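Local coordinates for protein endoglucanase family 5 (Clostridium acetobutylicum ATCC 824, PDB 6PZ7) that probably hydrolyses internal beta-1,4-glycosidic bonds of cellulose and related plant polysaccharides, as a broad-specificity endoglucanase of glycoside hydrolase family 5, at residues R164-N176 against A202-V216. Residues are numbered along the deposited sequence; the frame is centred on the assembly and turned at random.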
# COMPACT_ATOMS: atom_id res chain seq x y z
N ARG A 164 -10.22 14.26 -7.50
CA ARG A 164 -10.93 13.03 -7.14
C ARG A 164 -11.61 12.40 -8.36
O ARG A 164 -11.59 11.17 -8.55
CB ARG A 164 -11.90 13.29 -5.99
CG ARG A 164 -11.20 13.63 -4.69
CD ARG A 164 -12.13 13.71 -3.52
NE ARG A 164 -13.14 14.76 -3.60
CZ ARG A 164 -13.02 15.97 -3.10
NH1 ARG A 164 -11.90 16.35 -2.51
NH2 ARG A 164 -14.03 16.84 -3.22
N ASP A 165 -12.20 13.24 -9.21
CA ASP A 165 -12.81 12.77 -10.46
C ASP A 165 -11.77 12.10 -11.34
O ASP A 165 -11.97 10.97 -11.82
CB ASP A 165 -13.48 13.96 -11.15
CG ASP A 165 -14.34 13.59 -12.33
OD1 ASP A 165 -14.74 12.40 -12.50
OD2 ASP A 165 -14.61 14.51 -13.12
N VAL A 166 -10.64 12.76 -11.56
CA VAL A 166 -9.62 12.21 -12.44
C VAL A 166 -9.02 10.92 -11.87
O VAL A 166 -8.73 9.98 -12.62
CB VAL A 166 -8.56 13.26 -12.79
CG1 VAL A 166 -7.44 12.65 -13.64
CG2 VAL A 166 -9.21 14.45 -13.51
N ILE A 167 -8.84 10.83 -10.56
CA ILE A 167 -8.36 9.57 -10.01
C ILE A 167 -9.31 8.43 -10.32
O ILE A 167 -8.87 7.30 -10.57
CB ILE A 167 -8.08 9.70 -8.52
CG1 ILE A 167 -6.81 10.56 -8.35
CG2 ILE A 167 -7.98 8.32 -7.85
CD1 ILE A 167 -6.64 11.07 -7.03
N ASN A 168 -10.61 8.66 -10.30
CA ASN A 168 -11.52 7.59 -10.66
C ASN A 168 -11.27 7.13 -12.09
O ASN A 168 -11.32 5.93 -12.39
CB ASN A 168 -12.98 8.04 -10.51
CG ASN A 168 -13.41 8.16 -9.06
OD1 ASN A 168 -12.92 7.43 -8.18
ND2 ASN A 168 -14.33 9.05 -8.79
N LYS A 169 -10.99 8.07 -13.00
CA LYS A 169 -10.67 7.72 -14.38
C LYS A 169 -9.37 6.94 -14.47
O LYS A 169 -9.27 5.96 -15.22
CB LYS A 169 -10.61 8.99 -15.24
CG LYS A 169 -11.86 9.89 -15.18
CD LYS A 169 -11.69 11.12 -16.06
CE LYS A 169 -12.80 12.14 -15.88
NZ LYS A 169 -12.62 13.32 -16.78
N PHE A 170 -8.36 7.35 -13.71
CA PHE A 170 -7.10 6.63 -13.72
C PHE A 170 -7.26 5.20 -13.19
O PHE A 170 -6.69 4.26 -13.76
CB PHE A 170 -6.06 7.34 -12.86
CG PHE A 170 -5.52 8.65 -13.41
CD1 PHE A 170 -5.69 9.05 -14.73
CD2 PHE A 170 -4.79 9.46 -12.57
CE1 PHE A 170 -5.15 10.25 -15.18
CE2 PHE A 170 -4.24 10.65 -13.03
CZ PHE A 170 -4.42 11.05 -14.33
N ASN A 171 -8.01 5.02 -12.09
CA ASN A 171 -8.22 3.68 -11.57
C ASN A 171 -8.97 2.82 -12.58
O ASN A 171 -8.67 1.63 -12.73
CB ASN A 171 -8.99 3.75 -10.24
CG ASN A 171 -8.10 4.12 -9.05
OD1 ASN A 171 -6.90 3.81 -9.04
ND2 ASN A 171 -8.70 4.72 -8.03
N LEU A 172 -9.97 3.40 -13.24
CA LEU A 172 -10.72 2.67 -14.26
C LEU A 172 -9.81 2.25 -15.41
O LEU A 172 -9.87 1.10 -15.86
CB LEU A 172 -11.86 3.53 -14.80
CG LEU A 172 -12.67 2.92 -15.94
CD1 LEU A 172 -13.27 1.64 -15.54
CD2 LEU A 172 -13.73 3.92 -16.42
N THR A 173 -8.98 3.17 -15.89
CA THR A 173 -8.04 2.87 -16.96
C THR A 173 -7.14 1.71 -16.55
O THR A 173 -6.91 0.77 -17.32
CB THR A 173 -7.17 4.10 -17.25
OG1 THR A 173 -7.98 5.17 -17.76
CG2 THR A 173 -6.09 3.77 -18.27
N ALA A 174 -6.58 1.78 -15.34
CA ALA A 174 -5.69 0.71 -14.88
C ALA A 174 -6.40 -0.63 -14.77
O ALA A 174 -5.89 -1.66 -15.21
CB ALA A 174 -5.05 1.12 -13.58
N VAL A 175 -7.60 -0.66 -14.18
CA VAL A 175 -8.35 -1.92 -14.07
C VAL A 175 -8.65 -2.48 -15.44
O VAL A 175 -8.47 -3.68 -15.70
CB VAL A 175 -9.64 -1.73 -13.24
CG1 VAL A 175 -10.56 -2.92 -13.40
CG2 VAL A 175 -9.29 -1.51 -11.75
N ASN A 176 -9.15 -1.65 -16.37
CA ASN A 176 -9.47 -2.16 -17.70
C ASN A 176 -8.22 -2.69 -18.40
O ASN A 176 -8.27 -3.72 -19.09
CB ASN A 176 -10.12 -1.07 -18.55
CG ASN A 176 -11.59 -0.84 -18.22
OD1 ASN A 176 -12.25 -1.68 -17.64
ND2 ASN A 176 -12.10 0.31 -18.62
N ALA A 202 -14.46 13.39 2.07
CA ALA A 202 -14.77 13.64 0.67
C ALA A 202 -14.01 12.68 -0.24
O ALA A 202 -14.51 12.30 -1.31
CB ALA A 202 -14.46 15.07 0.24
N ALA A 203 -12.78 12.31 0.13
CA ALA A 203 -12.02 11.34 -0.65
C ALA A 203 -12.73 10.00 -0.69
O ALA A 203 -12.84 9.36 -1.75
CB ALA A 203 -10.61 11.23 -0.09
N MET A 204 -13.21 9.54 0.46
CA MET A 204 -13.93 8.27 0.49
C MET A 204 -15.27 8.38 -0.21
O MET A 204 -15.68 7.45 -0.91
CB MET A 204 -14.09 7.78 1.92
CG MET A 204 -12.76 7.54 2.64
SD MET A 204 -12.87 6.47 4.11
CE MET A 204 -14.01 7.45 5.09
N ASN A 205 -15.96 9.51 -0.08
CA ASN A 205 -17.29 9.64 -0.69
C ASN A 205 -17.24 9.70 -2.21
O ASN A 205 -18.17 9.22 -2.88
CB ASN A 205 -17.99 10.89 -0.16
CG ASN A 205 -18.62 10.68 1.20
OD1 ASN A 205 -18.86 9.55 1.63
ND2 ASN A 205 -18.92 11.78 1.88
N ASP A 206 -16.18 10.25 -2.78
CA ASP A 206 -16.12 10.44 -4.21
C ASP A 206 -15.52 9.28 -4.98
O ASP A 206 -15.60 9.26 -6.22
CB ASP A 206 -15.39 11.74 -4.59
CG ASP A 206 -16.22 13.00 -4.36
OD1 ASP A 206 -17.42 12.89 -4.00
OD2 ASP A 206 -15.65 14.11 -4.57
N LEU A 207 -14.96 8.28 -4.29
CA LEU A 207 -14.42 7.11 -4.94
C LEU A 207 -15.51 6.37 -5.69
O LEU A 207 -16.58 6.09 -5.14
CB LEU A 207 -13.81 6.20 -3.88
CG LEU A 207 -13.02 5.02 -4.43
CD1 LEU A 207 -11.72 5.50 -5.05
CD2 LEU A 207 -12.75 4.02 -3.35
N VAL A 208 -15.21 6.00 -6.93
CA VAL A 208 -16.05 5.13 -7.75
C VAL A 208 -15.26 3.86 -8.02
O VAL A 208 -14.14 3.91 -8.52
CB VAL A 208 -16.47 5.81 -9.07
CG1 VAL A 208 -17.21 4.81 -9.96
CG2 VAL A 208 -17.30 7.02 -8.75
N ILE A 209 -15.83 2.71 -7.69
CA ILE A 209 -15.19 1.43 -8.00
C ILE A 209 -15.24 1.18 -9.50
O ILE A 209 -16.34 1.11 -10.06
CB ILE A 209 -15.89 0.29 -7.24
CG1 ILE A 209 -15.85 0.50 -5.74
CG2 ILE A 209 -15.28 -1.07 -7.65
CD1 ILE A 209 -14.47 0.37 -5.10
N PRO A 210 -14.11 1.02 -10.19
CA PRO A 210 -14.14 0.80 -11.65
C PRO A 210 -15.08 -0.32 -12.05
O PRO A 210 -14.96 -1.46 -11.56
CB PRO A 210 -12.68 0.44 -11.98
CG PRO A 210 -11.87 1.18 -10.95
CD PRO A 210 -12.73 1.09 -9.68
N ASN A 211 -16.04 -0.01 -12.93
CA ASN A 211 -16.98 -0.99 -13.48
C ASN A 211 -17.81 -1.69 -12.42
O ASN A 211 -18.42 -2.73 -12.69
CB ASN A 211 -16.27 -2.04 -14.34
CG ASN A 211 -15.49 -1.43 -15.46
OD1 ASN A 211 -15.99 -0.57 -16.19
ND2 ASN A 211 -14.24 -1.86 -15.64
N ASN A 212 -17.85 -1.16 -11.19
CA ASN A 212 -18.46 -1.89 -10.07
C ASN A 212 -17.94 -3.34 -10.03
O ASN A 212 -18.67 -4.27 -9.73
CB ASN A 212 -20.00 -1.85 -10.14
CG ASN A 212 -20.65 -2.05 -8.78
OD1 ASN A 212 -19.98 -2.16 -7.76
ND2 ASN A 212 -21.99 -2.07 -8.76
N ASP A 213 -16.63 -3.48 -10.27
CA ASP A 213 -15.97 -4.79 -10.33
C ASP A 213 -15.95 -5.42 -8.94
O ASP A 213 -15.43 -4.84 -7.98
CB ASP A 213 -14.57 -4.52 -10.87
CG ASP A 213 -13.74 -5.77 -11.16
OD1 ASP A 213 -13.75 -6.73 -10.37
OD2 ASP A 213 -13.07 -5.75 -12.21
N LYS A 214 -16.49 -6.65 -8.85
CA LYS A 214 -16.61 -7.33 -7.56
C LYS A 214 -15.27 -7.78 -6.98
O LYS A 214 -15.23 -8.19 -5.82
CB LYS A 214 -17.55 -8.54 -7.66
CG LYS A 214 -16.99 -9.68 -8.50
CD LYS A 214 -17.98 -10.86 -8.59
CE LYS A 214 -17.43 -11.98 -9.45
NZ LYS A 214 -18.43 -13.09 -9.66
N ARG A 215 -14.21 -7.72 -7.77
CA ARG A 215 -12.89 -8.13 -7.34
C ARG A 215 -11.97 -6.96 -7.06
O ARG A 215 -10.74 -7.12 -7.02
CB ARG A 215 -12.30 -9.10 -8.35
CG ARG A 215 -13.05 -10.43 -8.38
CD ARG A 215 -12.24 -11.51 -9.05
NE ARG A 215 -12.94 -12.80 -9.09
CZ ARG A 215 -13.77 -13.15 -10.05
NH1 ARG A 215 -14.04 -12.33 -11.05
NH2 ARG A 215 -14.34 -14.36 -10.00
N VAL A 216 -12.53 -5.77 -6.88
CA VAL A 216 -11.79 -4.58 -6.49
C VAL A 216 -11.93 -4.30 -5.00
O VAL A 216 -13.04 -4.38 -4.45
CB VAL A 216 -12.19 -3.36 -7.35
CG1 VAL A 216 -11.62 -2.05 -6.76
CG2 VAL A 216 -11.71 -3.54 -8.77
O HOH W 1 -11.57 5.03 -8.30
O HOH W 2 -13.34 4.35 -11.26
O HOH W 3 -15.05 0.39 -18.46
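P210 lies against the flank of helix 164-176, its CG 3.8 Å from V175 CG2 and its CB 3.8 Å from L172 CD1. CG also touches the backbone at N171 O; this buried patch around P210 and V175 is the close packing, with V216 CG2 at its inner margin. N171, beside it, turns its amide inward to T143 and the carbonyl of P193. In the eight-stranded (beta/alpha)8 barrel of family 5, helix 161-180 covers the outside of strand 190-193; the segment 202-216 runs from short helix 201-206 along that helix and leads into the next strand, 216-221. N168 grips this connection twice: ND2 donates almost straight to D206 O (2.9 Å, 169°), while N of exposed V208 reaches OD1 (3.0 Å) from above the carbonyl plane. A water joins the same OD1 to N171 ND2 and V208 O. Partly exposed R164, bent at chi3 (-63°), salt-bridges partly exposed D206 at OD2 through NE (2.8 Å), in the guanidinium plane but above that of the carboxylate, with A202 CB over one guanidinium face and NH1 bound to G158 O. The solvent side is the far end, where exposed N211 sends ND2 to OD1 of exposed N176 (2.8 Å), the two amides 23° apart, and a water links N211 OD1 to N176 ND2.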